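Local coordinates for endosialidase (Enterobacteria phage phi92, PDB 4HIZ), which cleaves polysialic acid internally, hydrolysing alpha-2,8 and alpha-2,9 sialic acid linkages, as a trimeric phage endosialidase, at residues 74-79 / 124-129; 99-104 / 115-120. All blocks are in the same frame, centred on the assembly; numbering follows the deposited sequence.

Contact 1: 74-79 / 124-129; sequences TKITDT and QTWSMP. With CA (calcium ion), chain B.
Ile-76 lies over one face of the Trp-126 indole, and this pair carries most of the contact between residues 74-79, which continue from strand 71-75, and the loop 124-129. It is buried packing within the catalytic beta-propeller domain: a loop tryptophan set against the chain that leads from strand 71-75 to a calcium site. The two segments run in nearly the same direction, 21° apart, yet no direct hydrogen bond joins them. Followed outward, Ile-76 CB stands 3.5 Å from Trp-126 CG. Its CG2 branch, anti to the carbonyl carbon, turns onto the pyrrole part of the ring and comes within 3.3 Å of Trp-126 NE1; lying 17° off the normal of the five-membered ring, it makes a CH-pi contact. The other branch ends in CD1, 4.0 Å from Trp-126 CE3, so the isoleucine spans both rings of the indole.

Two waters bridge the segments: one joins the Thr-74 hydroxyl to Gln-124 O, the other donates to two carbonyls, Ile-76 O at 2.7 Å and Ser-127 O at 2.8 Å. Farther along, the Thr-79 methyl CG2 touches CG of the Pro-129 ring at 3.9 Å. Thr-79 O binds the calcium ion at 2.4 Å, in a site completed by Phe-81, His-513, Ala-515 and Asp-516.

Thr-74 and Lys-75 pair in a parallel ladder with a strand of the second subunit, carrying the sheet across the interface. Within its own chain, the Ile-76/Trp-126 pair packs between strand 516-523, touched by Ile-76, and strands 96-104 and 113-119, where both side chains reach Ala-99 and Val-117.

Contact 2: 99-104 / 115-120; sequences APFMAG and AWVKSG
Ala-99 and Val-117 exchange both backbone hydrogen bonds, as do Phe-101 and Ala-115, and the strand axes approach to 4.4 Å with 144° between their directions. This is an antiparallel beta hairpin, formed by strands 96-104 and 113-119 of the catalytic beta-propeller domain. All four bonds are close to straight, with N-H...O angles of at least 157°.

Between these hydrogen-bonded pairs, Pro-100 faces Trp-116 as a non-hydrogen-bonded pair. Proline has no amide hydrogen, and this position asks for none across the hairpin. The strands are close here, with Pro-100 CA only 3.8 Å from Trp-116 CA, and CA-H...O contacts run from Pro-100 to Ala-115 O and from Trp-116 to Ala-99 O. Pro-100 and Trp-116 share one face of the sheet, where Pro-100 CB meets Trp-116 CB at 4.2 Å and Pro-100 CG lies at the edge of the indole, near its plane; the far end of the indole leads away, with its NE1 bonded to Glu-130.

The other face carries Ala-99, Phe-101, Ala-115 and Val-117. Phe-101 CG sits between its backbone N and carbonyl carbon (chi1 67°), which swings the ring across the neighbouring strand. Ala-115 CB then lies over a face of that ring, 4.2 Å from its centroid, in a CH-pi contact. Val-117 N is at the ring edge, near its plane, and Phe-101 CE1 reaches Val-117 CG1 at 4.0 Å. Beside the Ala-99/Val-117 backbone pair, Val-117 CG2 packs against Ala-99 CB at 4.1 Å.

Overall arrangement
Both contacts are buried, but contact 2 lies nearer the centre of the chain, its centre about 4 Å from it against about 12 Å for contact 1. In sequence, contact 2 is nested inside the loop closed by contact 1, and their centres are about 9 Å apart. Contact 2 is direct strand pairing within one hairpin; contact 1 joins 74-79 to a loop through packing and water, beside a calcium site and the second subunit. They meet where 124-129 runs alongside 115-120: Ser-127 N lies 2.9 Å from Lys-118 O and Thr-125 O 2.8 Å from Ser-119 OG, both probable hydrogen bonds.

Contact 1: 74-79 / 124-129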
# COMPACT_ATOMS: atom_id res chain seq x y z
N THR A 74 -2.66 -1.10 19.45
CA THR A 74 -2.70 -1.16 17.99
C THR A 74 -1.80 -0.06 17.46
O THR A 74 -1.82 1.05 17.99
CB THR A 74 -4.16 -0.91 17.49
OG1 THR A 74 -5.00 -1.99 17.93
CG2 THR A 74 -4.23 -0.82 15.95
N LYS A 75 -1.01 -0.34 16.42
CA LYS A 75 -0.25 0.73 15.74
C LYS A 75 -1.18 1.41 14.74
O LYS A 75 -1.87 0.71 13.99
CB LYS A 75 0.96 0.11 15.00
CG LYS A 75 1.87 1.18 14.40
CD LYS A 75 3.19 0.54 13.91
CE LYS A 75 4.16 1.65 13.46
NZ LYS A 75 5.49 1.02 13.08
N ILE A 76 -1.24 2.74 14.73
CA ILE A 76 -2.28 3.44 13.92
C ILE A 76 -1.74 4.37 12.84
O ILE A 76 -2.50 4.82 12.00
CB ILE A 76 -3.31 4.20 14.81
CG1 ILE A 76 -2.70 5.51 15.37
CG2 ILE A 76 -3.81 3.26 15.94
CD1 ILE A 76 -3.80 6.38 16.08
N THR A 77 -0.44 4.72 12.88
CA THR A 77 0.19 5.34 11.71
C THR A 77 1.41 4.54 11.31
O THR A 77 2.03 3.86 12.15
CB THR A 77 0.63 6.84 11.90
OG1 THR A 77 1.70 6.95 12.85
CG2 THR A 77 -0.53 7.66 12.39
N ASP A 78 1.73 4.64 10.03
CA ASP A 78 2.97 4.00 9.56
C ASP A 78 3.44 4.73 8.34
O ASP A 78 3.37 4.23 7.21
CB ASP A 78 2.73 2.51 9.31
CG ASP A 78 4.02 1.75 9.02
OD1 ASP A 78 5.14 2.28 9.29
OD2 ASP A 78 3.89 0.58 8.57
N THR A 79 4.01 5.93 8.55
CA THR A 79 4.52 6.72 7.44
C THR A 79 5.93 7.19 7.81
O THR A 79 6.31 7.14 9.00
CB THR A 79 3.61 7.96 7.10
OG1 THR A 79 4.21 9.16 7.61
CG2 THR A 79 2.17 7.82 7.66
N GLN A 124 -10.12 -0.26 15.30
CA GLN A 124 -9.39 -1.40 14.74
C GLN A 124 -8.49 -1.00 13.60
O GLN A 124 -7.36 -1.49 13.52
CB GLN A 124 -10.40 -2.45 14.22
CG GLN A 124 -11.20 -3.03 15.36
CD GLN A 124 -12.13 -4.13 14.87
OE1 GLN A 124 -11.69 -5.28 14.72
NE2 GLN A 124 -13.39 -3.78 14.58
N THR A 125 -8.99 -0.15 12.70
CA THR A 125 -8.20 0.31 11.55
C THR A 125 -8.34 1.80 11.38
O THR A 125 -9.35 2.40 11.79
CB THR A 125 -8.59 -0.37 10.19
OG1 THR A 125 -9.89 0.07 9.75
CG2 THR A 125 -8.56 -1.92 10.30
N TRP A 126 -7.30 2.41 10.80
CA TRP A 126 -7.12 3.85 10.82
C TRP A 126 -6.76 4.34 9.42
O TRP A 126 -5.99 3.69 8.69
CB TRP A 126 -6.05 4.23 11.83
CG TRP A 126 -6.46 3.86 13.22
CD1 TRP A 126 -6.43 2.62 13.78
CD2 TRP A 126 -7.00 4.74 14.21
NE1 TRP A 126 -6.91 2.66 15.06
CE2 TRP A 126 -7.26 3.95 15.35
CE3 TRP A 126 -7.29 6.11 14.24
CZ2 TRP A 126 -7.77 4.48 16.53
CZ3 TRP A 126 -7.82 6.65 15.41
CH2 TRP A 126 -8.06 5.83 16.54
N SER A 127 -7.34 5.49 9.06
CA SER A 127 -7.23 6.08 7.74
C SER A 127 -5.85 6.66 7.46
O SER A 127 -4.98 6.76 8.36
CB SER A 127 -8.24 7.22 7.61
OG SER A 127 -7.91 8.30 8.54
N MET A 128 -5.65 7.08 6.20
CA MET A 128 -4.41 7.76 5.83
C MET A 128 -4.39 9.13 6.53
O MET A 128 -5.46 9.67 6.86
CB MET A 128 -4.33 7.96 4.32
CG MET A 128 -5.33 8.99 3.78
SD MET A 128 -5.32 9.20 2.00
CE MET A 128 -6.32 7.77 1.50
N PRO A 129 -3.20 9.68 6.78
CA PRO A 129 -3.21 11.03 7.34
C PRO A 129 -3.86 12.05 6.41
O PRO A 129 -3.68 11.99 5.18
CB PRO A 129 -1.71 11.39 7.47
CG PRO A 129 -1.00 10.08 7.49
CD PRO A 129 -1.84 9.16 6.58
CA CA B . 7.23 7.56 11.17
O HOH W 1 -6.63 -3.18 16.05
O HOH W 2 -2.82 5.32 9.38

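Contact 2: 99-104 / 115-120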
# COMPACT_ATOMS: atom_id res chain seq x y z
N ALA A 99 -7.89 11.16 15.70
CA ALA A 99 -6.58 11.28 16.35
C ALA A 99 -5.75 12.34 15.60
O ALA A 99 -4.97 12.02 14.66
CB ALA A 99 -5.83 9.89 16.33
N PRO A 100 -5.88 13.61 16.00
CA PRO A 100 -5.07 14.65 15.39
C PRO A 100 -3.67 14.61 15.98
O PRO A 100 -3.47 14.14 17.10
CB PRO A 100 -5.78 15.96 15.83
CG PRO A 100 -7.17 15.49 16.31
CD PRO A 100 -6.85 14.16 16.96
N PHE A 101 -2.69 15.04 15.18
CA PHE A 101 -1.27 14.95 15.56
C PHE A 101 -0.51 15.89 14.63
O PHE A 101 -1.14 16.67 13.89
CB PHE A 101 -0.77 13.48 15.42
CG PHE A 101 -0.74 12.97 14.00
CD1 PHE A 101 -1.93 12.52 13.35
CD2 PHE A 101 0.48 12.89 13.32
CE1 PHE A 101 -1.88 12.02 12.04
CE2 PHE A 101 0.55 12.39 12.00
CZ PHE A 101 -0.64 11.94 11.36
N MET A 102 0.82 15.91 14.69
CA MET A 102 1.58 16.70 13.74
C MET A 102 2.54 15.77 12.98
O MET A 102 3.16 14.88 13.59
CB MET A 102 2.34 17.83 14.49
CG MET A 102 1.30 18.92 14.98
SD MET A 102 2.20 20.17 15.95
CE MET A 102 2.42 19.35 17.51
N ALA A 103 2.57 15.94 11.66
CA ALA A 103 3.41 15.16 10.76
C ALA A 103 4.51 16.08 10.27
O ALA A 103 4.26 17.02 9.51
CB ALA A 103 2.56 14.68 9.55
N GLY A 104 5.74 15.82 10.70
CA GLY A 104 6.85 16.69 10.32
C GLY A 104 8.13 15.89 10.18
O GLY A 104 8.11 14.77 9.63
N ALA A 115 -2.40 17.41 11.39
CA ALA A 115 -3.06 16.36 10.58
C ALA A 115 -3.95 15.53 11.46
O ALA A 115 -3.94 15.67 12.66
CB ALA A 115 -1.93 15.46 10.01
N TRP A 116 -4.71 14.62 10.88
CA TRP A 116 -5.31 13.59 11.72
C TRP A 116 -5.39 12.28 10.97
O TRP A 116 -5.26 12.25 9.73
CB TRP A 116 -6.71 13.97 12.26
CG TRP A 116 -7.82 14.27 11.23
CD1 TRP A 116 -8.03 13.68 9.99
CD2 TRP A 116 -8.90 15.20 11.42
NE1 TRP A 116 -9.18 14.20 9.40
CE2 TRP A 116 -9.70 15.16 10.25
CE3 TRP A 116 -9.23 16.08 12.45
CZ2 TRP A 116 -10.84 15.96 10.11
CZ3 TRP A 116 -10.36 16.88 12.31
CH2 TRP A 116 -11.14 16.82 11.15
N VAL A 117 -5.52 11.21 11.74
CA VAL A 117 -6.04 9.95 11.19
C VAL A 117 -7.31 9.61 11.96
O VAL A 117 -7.54 10.13 13.08
CB VAL A 117 -5.03 8.74 11.27
CG1 VAL A 117 -3.81 9.00 10.35
CG2 VAL A 117 -4.58 8.49 12.74
N LYS A 118 -8.15 8.76 11.38
CA LYS A 118 -9.49 8.53 11.94
C LYS A 118 -9.78 7.04 11.91
O LYS A 118 -9.24 6.32 11.05
CB LYS A 118 -10.56 9.21 11.06
CG LYS A 118 -10.27 10.68 10.74
CD LYS A 118 -11.44 11.28 9.91
CE LYS A 118 -11.57 10.59 8.54
NZ LYS A 118 -12.43 11.41 7.57
N SER A 119 -10.65 6.58 12.81
CA SER A 119 -11.13 5.19 12.76
C SER A 119 -12.62 5.17 12.69
O SER A 119 -13.29 5.74 13.56
CB SER A 119 -10.69 4.38 13.98
OG SER A 119 -11.21 3.04 13.83
N GLY A 120 -13.13 4.46 11.69
CA GLY A 120 -14.56 4.18 11.57
C GLY A 120 -14.99 2.82 12.07
O GLY A 120 -16.14 2.42 11.84